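Local coordinates for protein CopN (PDB 4NRH) that binds a secretion chaperone and probably acts as a gatekeeper of type III secretion, directing the secretion of translocators, at residues 17-22 against 33-38; 70-75 against 85-90; 192-197 against 275-280; 201-206 against 224-229. One frame throughout, in Å; residues are numbered along the deposited sequence.

Contact 1 (17-22 against 33-38); sequences DLADKY and ELRGLR
Leu34 packs against Ala19 and Tyr22 of the short helix 18-24, within the HrpJ-like domain. Leu34 CB lies 4.0 Å from Ala19 CB. Leu34 CD1 reaches further, to 3.7 Å from Tyr22 CB. The aromatic ring of Tyr22 leads away from this helix, and its hydroxyl probably bonds to Gln73 in helix 61-74. Leu34 and Ala19 are both buried, and Tyr70 of helix 61-74 closes over this apolar patch.

Arg35 comes next and carries the polar half. Arg35 CG rests 3.7 Å from Ala19 CB, then the chain bends at chi3 (-69°) and turns NH1 toward two aspartates. Arg35 NH1 donates to Asp20 OD1 at 2.8 Å in a nearly straight bond. The oxygen lies close to the guanidinium plane, but NH1 meets it from above the carboxylate plane. Arg35 NH1 also forms a salt bridge with Asp17 OD1 at 3.1 Å and a weak bond to OD2. Asp17 is also the N-cap of its helix: its OD1 accepts from Asp20 N.

Arg38 reaches the site through water. One water donates to Asp17 OD2 and accepts from Arg38 NH1.

Asp17 OD1 and Asp20 OD2, two acceptors, stand only 3.0 Å apart. The positive charge of Arg35 probably offsets the repulsion between the carboxylates and favours their ionised forms. Arg35 NH1 thus links the N-cap aspartate and Asp20 to the second helix, in a salt-bridge network.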
# COMPACT_ATOMS: atom_id res chain seq x y z
N ASP A 17 25.17 35.60 -9.80
CA ASP A 17 26.34 35.14 -9.05
C ASP A 17 26.02 33.81 -8.37
O ASP A 17 24.88 33.34 -8.43
CB ASP A 17 26.79 36.20 -8.03
CG ASP A 17 25.99 36.16 -6.74
OD1 ASP A 17 24.78 35.88 -6.78
OD2 ASP A 17 26.60 36.41 -5.67
N LEU A 18 27.02 33.21 -7.74
CA LEU A 18 26.87 31.87 -7.19
C LEU A 18 25.87 31.80 -6.04
O LEU A 18 25.13 30.82 -5.92
CB LEU A 18 28.23 31.33 -6.72
CG LEU A 18 28.22 29.89 -6.20
CD1 LEU A 18 27.72 28.93 -7.27
CD2 LEU A 18 29.60 29.48 -5.71
N ALA A 19 25.84 32.83 -5.21
CA ALA A 19 24.93 32.88 -4.07
C ALA A 19 23.47 32.81 -4.52
O ALA A 19 22.65 32.13 -3.90
CB ALA A 19 25.17 34.13 -3.25
N ASP A 20 23.15 33.52 -5.60
CA ASP A 20 21.81 33.51 -6.16
C ASP A 20 21.41 32.14 -6.70
O ASP A 20 20.25 31.76 -6.64
CB ASP A 20 21.68 34.57 -7.26
CG ASP A 20 21.80 35.98 -6.73
OD1 ASP A 20 21.64 36.17 -5.50
OD2 ASP A 20 22.05 36.91 -7.53
N LYS A 21 22.39 31.40 -7.23
CA LYS A 21 22.12 30.08 -7.79
C LYS A 21 21.77 29.08 -6.69
O LYS A 21 20.86 28.26 -6.85
CB LYS A 21 23.32 29.57 -8.59
CG LYS A 21 23.64 30.41 -9.82
CD LYS A 21 24.90 29.91 -10.51
CE LYS A 21 25.27 30.80 -11.69
NZ LYS A 21 24.18 30.85 -12.71
N TYR A 22 22.49 29.15 -5.57
CA TYR A 22 22.19 28.33 -4.40
C TYR A 22 20.78 28.62 -3.87
O TYR A 22 20.05 27.71 -3.49
CB TYR A 22 23.21 28.58 -3.29
CG TYR A 22 24.39 27.63 -3.29
CD1 TYR A 22 25.49 27.86 -4.11
CD2 TYR A 22 24.40 26.51 -2.47
CE1 TYR A 22 26.57 27.00 -4.10
CE2 TYR A 22 25.48 25.64 -2.46
CZ TYR A 22 26.56 25.89 -3.28
OH TYR A 22 27.63 25.02 -3.27
N GLU A 33 21.43 36.75 2.01
CA GLU A 33 21.81 36.16 3.29
C GLU A 33 23.09 35.34 3.18
O GLU A 33 23.88 35.27 4.13
CB GLU A 33 20.67 35.30 3.84
CG GLU A 33 19.49 36.11 4.36
CD GLU A 33 18.21 35.30 4.46
OE1 GLU A 33 18.25 34.08 4.17
OE2 GLU A 33 17.17 35.88 4.82
N LEU A 34 23.30 34.71 2.02
CA LEU A 34 24.51 33.94 1.79
C LEU A 34 25.72 34.86 1.63
O LEU A 34 26.79 34.59 2.18
CB LEU A 34 24.36 33.04 0.56
CG LEU A 34 23.50 31.79 0.76
CD1 LEU A 34 23.27 31.08 -0.57
CD2 LEU A 34 24.17 30.85 1.76
N ARG A 35 25.56 35.93 0.86
CA ARG A 35 26.62 36.91 0.68
C ARG A 35 26.93 37.63 1.99
O ARG A 35 28.08 37.97 2.26
CB ARG A 35 26.26 37.92 -0.41
CG ARG A 35 26.24 37.33 -1.82
CD ARG A 35 26.02 38.42 -2.86
NE ARG A 35 24.67 38.97 -2.80
CZ ARG A 35 23.64 38.52 -3.52
NH1 ARG A 35 23.82 37.51 -4.36
NH2 ARG A 35 22.45 39.08 -3.40
N GLY A 36 25.90 37.87 2.79
CA GLY A 36 26.06 38.51 4.08
C GLY A 36 26.93 37.68 5.00
O GLY A 36 27.75 38.22 5.74
N LEU A 37 26.76 36.37 4.95
CA LEU A 37 27.58 35.44 5.72
C LEU A 37 29.01 35.46 5.21
O LEU A 37 29.97 35.49 5.99
CB LEU A 37 27.00 34.03 5.66
CG LEU A 37 27.81 32.92 6.34
CD1 LEU A 37 28.07 33.27 7.81
CD2 LEU A 37 27.10 31.58 6.22
N ARG A 38 29.15 35.43 3.89
CA ARG A 38 30.46 35.48 3.23
C ARG A 38 31.23 36.75 3.60
O ARG A 38 32.43 36.70 3.86
CB ARG A 38 30.29 35.41 1.72
CG ARG A 38 31.59 35.48 0.94
CD ARG A 38 31.33 35.85 -0.51
NE ARG A 38 30.76 37.19 -0.63
CZ ARG A 38 30.31 37.72 -1.76
NH1 ARG A 38 30.37 37.02 -2.89
NH2 ARG A 38 29.80 38.94 -1.77
O HOH W 1 28.72 37.98 -5.37

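Contact 2 (70-75 against 85-90)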
# COMPACT_ATOMS: atom_id res chain seq x y z
N TYR A 70 28.30 26.49 -0.06
CA TYR A 70 28.43 27.71 -0.85
C TYR A 70 29.74 28.43 -0.57
O TYR A 70 30.43 28.87 -1.49
CB TYR A 70 27.26 28.65 -0.59
CG TYR A 70 27.57 30.09 -0.91
CD1 TYR A 70 27.65 30.53 -2.22
CD2 TYR A 70 27.80 31.02 0.10
CE1 TYR A 70 27.95 31.84 -2.52
CE2 TYR A 70 28.09 32.34 -0.19
CZ TYR A 70 28.17 32.75 -1.50
OH TYR A 70 28.46 34.06 -1.80
N LEU A 71 30.08 28.56 0.71
CA LEU A 71 31.28 29.28 1.13
C LEU A 71 32.54 28.62 0.58
O LEU A 71 33.44 29.31 0.09
CB LEU A 71 31.36 29.35 2.66
CG LEU A 71 30.31 30.22 3.35
CD1 LEU A 71 30.41 30.08 4.86
CD2 LEU A 71 30.46 31.67 2.93
N VAL A 72 32.60 27.30 0.65
CA VAL A 72 33.72 26.54 0.11
C VAL A 72 33.84 26.73 -1.40
O VAL A 72 34.93 26.89 -1.94
CB VAL A 72 33.59 25.04 0.44
CG1 VAL A 72 34.59 24.22 -0.36
CG2 VAL A 72 33.77 24.80 1.93
N GLN A 73 32.69 26.72 -2.08
CA GLN A 73 32.66 26.79 -3.54
C GLN A 73 32.97 28.18 -4.09
O GLN A 73 33.59 28.31 -5.14
CB GLN A 73 31.30 26.31 -4.06
CG GLN A 73 31.27 26.04 -5.55
CD GLN A 73 29.91 25.57 -6.03
OE1 GLN A 73 29.01 25.31 -5.24
NE2 GLN A 73 29.76 25.45 -7.35
N THR A 74 32.54 29.22 -3.38
CA THR A 74 32.65 30.58 -3.89
C THR A 74 34.00 31.24 -3.60
O THR A 74 34.34 32.25 -4.20
CB THR A 74 31.54 31.49 -3.32
OG1 THR A 74 31.45 32.69 -4.10
CG2 THR A 74 31.81 31.85 -1.87
N THR A 75 34.76 30.66 -2.67
CA THR A 75 36.02 31.26 -2.24
C THR A 75 37.12 31.13 -3.30
O THR A 75 37.56 30.02 -3.62
CB THR A 75 36.51 30.64 -0.92
OG1 THR A 75 35.51 30.82 0.08
CG2 THR A 75 37.80 31.31 -0.46
N ALA A 85 40.46 26.66 5.57
CA ALA A 85 39.76 26.77 6.84
C ALA A 85 38.28 26.43 6.70
O ALA A 85 37.69 25.82 7.58
CB ALA A 85 39.93 28.17 7.42
N LEU A 86 37.69 26.83 5.57
CA LEU A 86 36.28 26.56 5.30
C LEU A 86 36.02 25.07 5.09
O LEU A 86 35.01 24.54 5.55
CB LEU A 86 35.81 27.36 4.09
CG LEU A 86 35.61 28.86 4.32
CD1 LEU A 86 35.55 29.61 3.01
CD2 LEU A 86 34.34 29.10 5.12
N ILE A 87 36.92 24.41 4.37
CA ILE A 87 36.80 22.98 4.12
C ILE A 87 36.84 22.20 5.43
O ILE A 87 36.03 21.30 5.65
CB ILE A 87 37.91 22.47 3.17
CG1 ILE A 87 37.73 23.07 1.78
CG2 ILE A 87 37.90 20.95 3.10
CD1 ILE A 87 38.93 22.86 0.87
N GLN A 88 37.78 22.56 6.29
CA GLN A 88 37.88 21.95 7.62
C GLN A 88 36.62 22.22 8.44
O GLN A 88 36.09 21.32 9.09
CB GLN A 88 39.11 22.46 8.37
CG GLN A 88 40.44 21.99 7.80
CD GLN A 88 41.61 22.78 8.34
OE1 GLN A 88 42.49 23.20 7.60
NE2 GLN A 88 41.63 22.99 9.66
N ALA A 89 36.17 23.47 8.41
CA ALA A 89 34.99 23.88 9.16
C ALA A 89 33.74 23.12 8.72
O ALA A 89 32.95 22.69 9.56
CB ALA A 89 34.76 25.38 9.00
N ARG A 90 33.57 22.96 7.41
CA ARG A 90 32.44 22.20 6.88
C ARG A 90 32.50 20.75 7.33
O ARG A 90 31.48 20.16 7.69
CB ARG A 90 32.40 22.28 5.35
CG ARG A 90 31.33 21.39 4.73
CD ARG A 90 31.17 21.63 3.24
NE ARG A 90 32.32 21.16 2.47
CZ ARG A 90 32.25 20.73 1.22
NH1 ARG A 90 31.08 20.69 0.59
NH2 ARG A 90 33.34 20.32 0.59
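Helices 70-74 and 85-90 run nearly antiparallel, at 157° between their directions, with axes 9.1 Å apart and Val72 facing Leu86 as the nearest CA pair.

Leu86 is the central side chain. Its chi1 of -74° turns its two methyls toward different neighbours, Leu71 and Thr75. Leu86 CD2 meets Leu71, 3.9 Å from Leu71 CB, and the two leucines cross at about a right angle. Leu86 CD1 points at Thr75, tip to tip, and comes within 3.2 Å of Thr75 OG1. The Thr75 OG1 hydroxyl donates to Leu71 O at 2.6 Å, so the polar atom is satisfied within its own turn, at the end of helix 61-74.

Val72 uses both methyls. Val72 CG2 lies 3.9 Å from Leu86 CB and also touches the Leu86 carbonyl group. Val72 CG1 meets Ile87 CG1 at 4.0 Å, on the more exposed side. Arg90 bends at chi3 and lays a face of its guanidinium over Val72. Val72 CG2 is 4.0 Å from Arg90 NE. The charged end carries on to Asp69, with which NH1 forms a salt bridge.

Ile50 of helix 47-57 packs on Leu86, while Leu37 and Arg38 of helix 31-40 touch Leu71. The pair is an antiparallel helical hairpin within the all-helical HrpJ-like domain, joined by leucine and valine packing with an arginine at its more exposed edge.

Contact 3 (192-197 against 275-280)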
# COMPACT_ATOMS: atom_id res chain seq x y z
N LEU A 192 0.12 2.48 6.42
CA LEU A 192 -0.44 3.67 7.04
C LEU A 192 -1.41 4.37 6.09
O LEU A 192 -2.50 4.77 6.49
CB LEU A 192 0.66 4.64 7.47
CG LEU A 192 0.19 6.00 8.00
CD1 LEU A 192 -0.72 5.81 9.21
CD2 LEU A 192 1.37 6.89 8.34
N GLN A 193 -1.00 4.51 4.84
CA GLN A 193 -1.82 5.17 3.83
C GLN A 193 -3.12 4.40 3.60
O GLN A 193 -4.16 5.00 3.31
CB GLN A 193 -1.05 5.30 2.51
CG GLN A 193 0.14 6.24 2.59
CD GLN A 193 0.76 6.51 1.23
OE1 GLN A 193 0.95 5.59 0.43
NE2 GLN A 193 1.08 7.77 0.97
N ALA A 194 -3.06 3.08 3.72
CA ALA A 194 -4.25 2.24 3.59
C ALA A 194 -5.19 2.49 4.77
O ALA A 194 -6.40 2.64 4.58
CB ALA A 194 -3.86 0.77 3.52
N VAL A 195 -4.63 2.52 5.97
CA VAL A 195 -5.38 2.81 7.18
C VAL A 195 -6.06 4.18 7.11
O VAL A 195 -7.21 4.33 7.52
CB VAL A 195 -4.47 2.74 8.43
CG1 VAL A 195 -5.16 3.33 9.64
CG2 VAL A 195 -4.06 1.30 8.70
N LEU A 196 -5.35 5.16 6.56
CA LEU A 196 -5.86 6.52 6.44
C LEU A 196 -7.12 6.61 5.58
O LEU A 196 -7.97 7.47 5.81
CB LEU A 196 -4.79 7.45 5.87
CG LEU A 196 -3.65 7.85 6.81
CD1 LEU A 196 -2.61 8.67 6.07
CD2 LEU A 196 -4.21 8.61 8.00
N THR A 197 -7.24 5.73 4.60
CA THR A 197 -8.42 5.71 3.72
C THR A 197 -9.69 5.46 4.52
O THR A 197 -10.75 5.99 4.19
CB THR A 197 -8.29 4.65 2.62
OG1 THR A 197 -8.27 3.34 3.20
CG2 THR A 197 -7.02 4.87 1.81
N GLN A 275 -14.95 0.77 -0.52
CA GLN A 275 -14.56 2.18 -0.57
C GLN A 275 -13.21 2.43 0.08
O GLN A 275 -12.61 3.50 -0.10
CB GLN A 275 -15.63 3.05 0.10
CG GLN A 275 -16.99 3.01 -0.58
CD GLN A 275 -16.99 3.70 -1.93
OE1 GLN A 275 -16.76 3.08 -2.96
NE2 GLN A 275 -17.25 5.00 -1.92
N THR A 276 -12.72 1.46 0.84
CA THR A 276 -11.43 1.58 1.50
C THR A 276 -10.37 0.75 0.77
O THR A 276 -10.70 -0.10 -0.06
CB THR A 276 -11.50 1.16 2.98
OG1 THR A 276 -11.97 -0.19 3.07
CG2 THR A 276 -12.43 2.08 3.75
N SER A 277 -9.11 1.02 1.09
CA SER A 277 -7.98 0.41 0.38
C SER A 277 -7.97 -1.12 0.46
O SER A 277 -8.24 -1.70 1.51
CB SER A 277 -6.67 0.95 0.93
OG SER A 277 -5.56 0.28 0.36
N SER A 278 -7.66 -1.75 -0.67
CA SER A 278 -7.56 -3.20 -0.75
C SER A 278 -6.41 -3.71 0.12
O SER A 278 -6.42 -4.87 0.56
CB SER A 278 -7.35 -3.64 -2.20
OG SER A 278 -6.05 -3.30 -2.66
N ARG A 279 -5.43 -2.85 0.37
CA ARG A 279 -4.26 -3.20 1.16
C ARG A 279 -4.62 -3.47 2.63
O ARG A 279 -3.87 -4.12 3.35
CB ARG A 279 -3.22 -2.08 1.07
CG ARG A 279 -1.84 -2.46 1.55
CD ARG A 279 -0.86 -1.31 1.37
NE ARG A 279 0.46 -1.62 1.90
CZ ARG A 279 1.41 -2.23 1.21
NH1 ARG A 279 1.19 -2.60 -0.05
NH2 ARG A 279 2.59 -2.48 1.77
N LEU A 280 -5.78 -2.98 3.05
CA LEU A 280 -6.28 -3.20 4.41
C LEU A 280 -6.48 -4.68 4.73
O LEU A 280 -6.45 -5.08 5.89
CB LEU A 280 -7.60 -2.46 4.62
CG LEU A 280 -7.54 -0.94 4.77
CD1 LEU A 280 -8.94 -0.41 5.00
CD2 LEU A 280 -6.62 -0.56 5.91
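Thr197 meets the loop at 275-280 mainly through its hydroxyl. From Thr197 CB, which lies 4.0 Å from Ser277 N, the side chain forks. Thr197 CG2 rests 4.0 Å from Ser277 CB. The other branch, OG1, is placed by chi1 of 65° to face the loop backbone. There Thr197 OG1 accepts a nearly straight bond from Ser277 N at 3.2 Å. OG1 also lies implausibly close to Ala194 O, one turn earlier, so that bond is doubtful.

Ala194 lies alongside. Ala194 CB touches Ser277 OG at 3.6 Å and Arg279 CB at 3.8 Å. Leu280 CD2 reaches the same turn, 3.5 Å from Ala194 O. Ser277 OG accepts from Arg279 N, closing an ST turn that starts the 3-10 segment.

The chaperone SycD chain binds both sides. Its Glu23 bonds to Ser277 OG, and its Asp29 forms a salt bridge with Arg279. On the helix side, Asp24 of the chaperone chain bonds to Gln193. The loop joins helix 259-272 to helix 284-301 and lies across the long helix 179-215. On that helix, Leu192 packs on helix 139-149 and Leu196 on helix 152-172.

Contact 4 (201-206 against 224-229)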
# COMPACT_ATOMS: atom_id res chain seq x y z
N TYR A 201 -12.74 7.92 4.92
CA TYR A 201 -14.07 7.46 4.56
C TYR A 201 -15.09 7.75 5.66
O TYR A 201 -16.15 8.32 5.40
CB TYR A 201 -14.05 5.96 4.25
CG TYR A 201 -15.41 5.38 3.90
CD1 TYR A 201 -16.02 5.71 2.70
CD2 TYR A 201 -16.07 4.52 4.77
CE1 TYR A 201 -17.26 5.19 2.37
CE2 TYR A 201 -17.31 4.00 4.45
CZ TYR A 201 -17.90 4.34 3.25
OH TYR A 201 -19.13 3.82 2.92
N PHE A 202 -14.76 7.36 6.89
CA PHE A 202 -15.69 7.53 8.01
C PHE A 202 -15.89 8.99 8.41
O PHE A 202 -16.97 9.36 8.84
CB PHE A 202 -15.21 6.70 9.20
CG PHE A 202 -15.30 5.22 8.99
CD1 PHE A 202 -16.50 4.64 8.61
CD2 PHE A 202 -14.19 4.41 9.15
CE1 PHE A 202 -16.59 3.27 8.40
CE2 PHE A 202 -14.28 3.05 8.95
CZ PHE A 202 -15.48 2.48 8.57
N GLU A 203 -14.84 9.80 8.28
CA GLU A 203 -14.93 11.22 8.62
C GLU A 203 -16.02 11.90 7.80
O GLU A 203 -16.70 12.81 8.28
CB GLU A 203 -13.59 11.92 8.40
CG GLU A 203 -13.62 13.41 8.72
CD GLU A 203 -12.25 14.05 8.68
OE1 GLU A 203 -11.38 13.56 7.92
OE2 GLU A 203 -12.03 15.04 9.40
N SER A 204 -16.18 11.47 6.56
CA SER A 204 -17.21 12.00 5.68
C SER A 204 -18.58 11.39 5.94
O SER A 204 -19.58 12.10 6.03
CB SER A 204 -16.81 11.78 4.21
OG SER A 204 -17.95 11.82 3.37
N ARG A 205 -18.63 10.06 6.07
CA ARG A 205 -19.90 9.34 6.11
C ARG A 205 -20.59 9.33 7.47
O ARG A 205 -21.81 9.37 7.55
CB ARG A 205 -19.69 7.90 5.64
CG ARG A 205 -18.99 7.75 4.30
CD ARG A 205 -19.72 8.46 3.18
NE ARG A 205 -21.15 8.14 3.16
CZ ARG A 205 -22.04 8.74 2.38
NH1 ARG A 205 -21.65 9.70 1.55
NH2 ARG A 205 -23.31 8.38 2.43
N VAL A 206 -19.81 9.25 8.55
CA VAL A 206 -20.39 9.18 9.90
C VAL A 206 -21.29 10.39 10.24
O VAL A 206 -22.39 10.19 10.76
CB VAL A 206 -19.29 9.03 10.98
CG1 VAL A 206 -19.85 9.30 12.37
CG2 VAL A 206 -18.67 7.64 10.91
N LEU A 224 -19.57 9.02 20.56
CA LEU A 224 -19.43 8.42 19.24
C LEU A 224 -18.88 9.41 18.22
O LEU A 224 -19.43 10.50 18.03
CB LEU A 224 -20.78 7.89 18.75
CG LEU A 224 -20.75 7.28 17.35
CD1 LEU A 224 -19.88 6.05 17.32
CD2 LEU A 224 -22.16 6.97 16.87
N ASN A 225 -17.79 9.03 17.56
CA ASN A 225 -17.20 9.86 16.51
C ASN A 225 -16.55 9.00 15.44
O ASN A 225 -16.44 7.78 15.59
CB ASN A 225 -16.19 10.84 17.11
CG ASN A 225 -15.17 10.16 18.00
OD1 ASN A 225 -14.38 9.34 17.55
ND2 ASN A 225 -15.19 10.50 19.29
N PHE A 226 -16.11 9.62 14.35
CA PHE A 226 -15.58 8.88 13.21
C PHE A 226 -14.28 8.14 13.54
O PHE A 226 -13.96 7.14 12.90
CB PHE A 226 -15.37 9.81 12.01
CG PHE A 226 -14.16 10.70 12.12
CD1 PHE A 226 -14.24 11.91 12.79
CD2 PHE A 226 -12.96 10.34 11.53
CE1 PHE A 226 -13.13 12.73 12.89
CE2 PHE A 226 -11.85 11.15 11.63
CZ PHE A 226 -11.94 12.35 12.30
N VAL A 227 -13.55 8.64 14.53
CA VAL A 227 -12.32 7.98 14.97
C VAL A 227 -12.66 6.67 15.67
O VAL A 227 -12.03 5.64 15.44
CB VAL A 227 -11.49 8.88 15.90
CG1 VAL A 227 -10.28 8.12 16.42
CG2 VAL A 227 -11.06 10.14 15.17
N LYS A 228 -13.67 6.72 16.54
CA LYS A 228 -14.15 5.53 17.25
C LYS A 228 -14.66 4.48 16.27
O LYS A 228 -14.37 3.30 16.41
CB LYS A 228 -15.26 5.91 18.23
CG LYS A 228 -14.75 6.42 19.58
CD LYS A 228 -13.99 5.33 20.32
CE LYS A 228 -13.67 5.76 21.75
NZ LYS A 228 -12.96 4.70 22.50
N VAL A 229 -15.42 4.93 15.27
CA VAL A 229 -15.97 4.05 14.26
C VAL A 229 -14.86 3.41 13.43
O VAL A 229 -14.91 2.22 13.12
CB VAL A 229 -16.95 4.80 13.32
CG1 VAL A 229 -17.47 3.87 12.24
CG2 VAL A 229 -18.10 5.40 14.12
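Phe226 and Val229 pack against Phe202, Glu203 and Val206 in a helix-helix contact of the third helical domain of this family. The long helix 179-215 gives one side, and the first turn of helix 226-237 the other.

The buried side is apolar. Val229 CG1 sits over one face of the Phe202 ring in a CH-pi contact, 4.0 Å from the ring centroid. Tyr201 lies on the opposite face, and Tyr233 meets the ring edge-to-face. Val206 CG2 touches two partners, 4.0 Å from Val229 CG2 and 4.1 Å from Phe226 CB. The two valines slide past each other in opposite directions. Leu254 of helix 244-255 and Phe269 of helix 259-272 also touch Val229, so this side lies within the helical bundle.

The other side is partly exposed, yet its Glu203-Phe226 stack is itself close. The two side chains run side by side. A chi1 of 76° turns the Phe226 ring back over its own backbone and lays a face against the glutamate. Glu203 CB makes a CH-pi contact, 3.9 Å from the Phe226 ring centroid, and comes to 3.6 Å from Phe226 CD2. Beyond CG the chain is extended, and the carboxylate and ring planes are 11° apart, stacked. Only this outer end is looser, with Glu203 CD 4.0 Å from Phe226 CZ. Val227 CG2 lies on the opposite ring face, and Tyr152 packs edge-to-face.

Asn225 caps the helix that bears Phe226. Asn225 OD1 accepts from Lys228 N at 2.9 Å, with the donor tilted 26° from the carbonyl plane.

The four contacts form two pairs on opposite sides of the chain's centre. Contacts 1 and 2 lie in the HrpJ-like domain with centres 13 Å apart. Tyr70 joins them, its ring packing on Ala19 and Leu34. Contacts 3 and 4 share helix 179-215, with centres 15 Å apart, and touch where Gln275 CB packs on Tyr201 CE1 at 3.5 Å. Contacts 1 and 3 have centres about 45 Å apart. The bound sodium ion is near contact 1, about 8 Å from the Leu34 side chain. Among the four, contact 3 alone is touched by the chaperone chain.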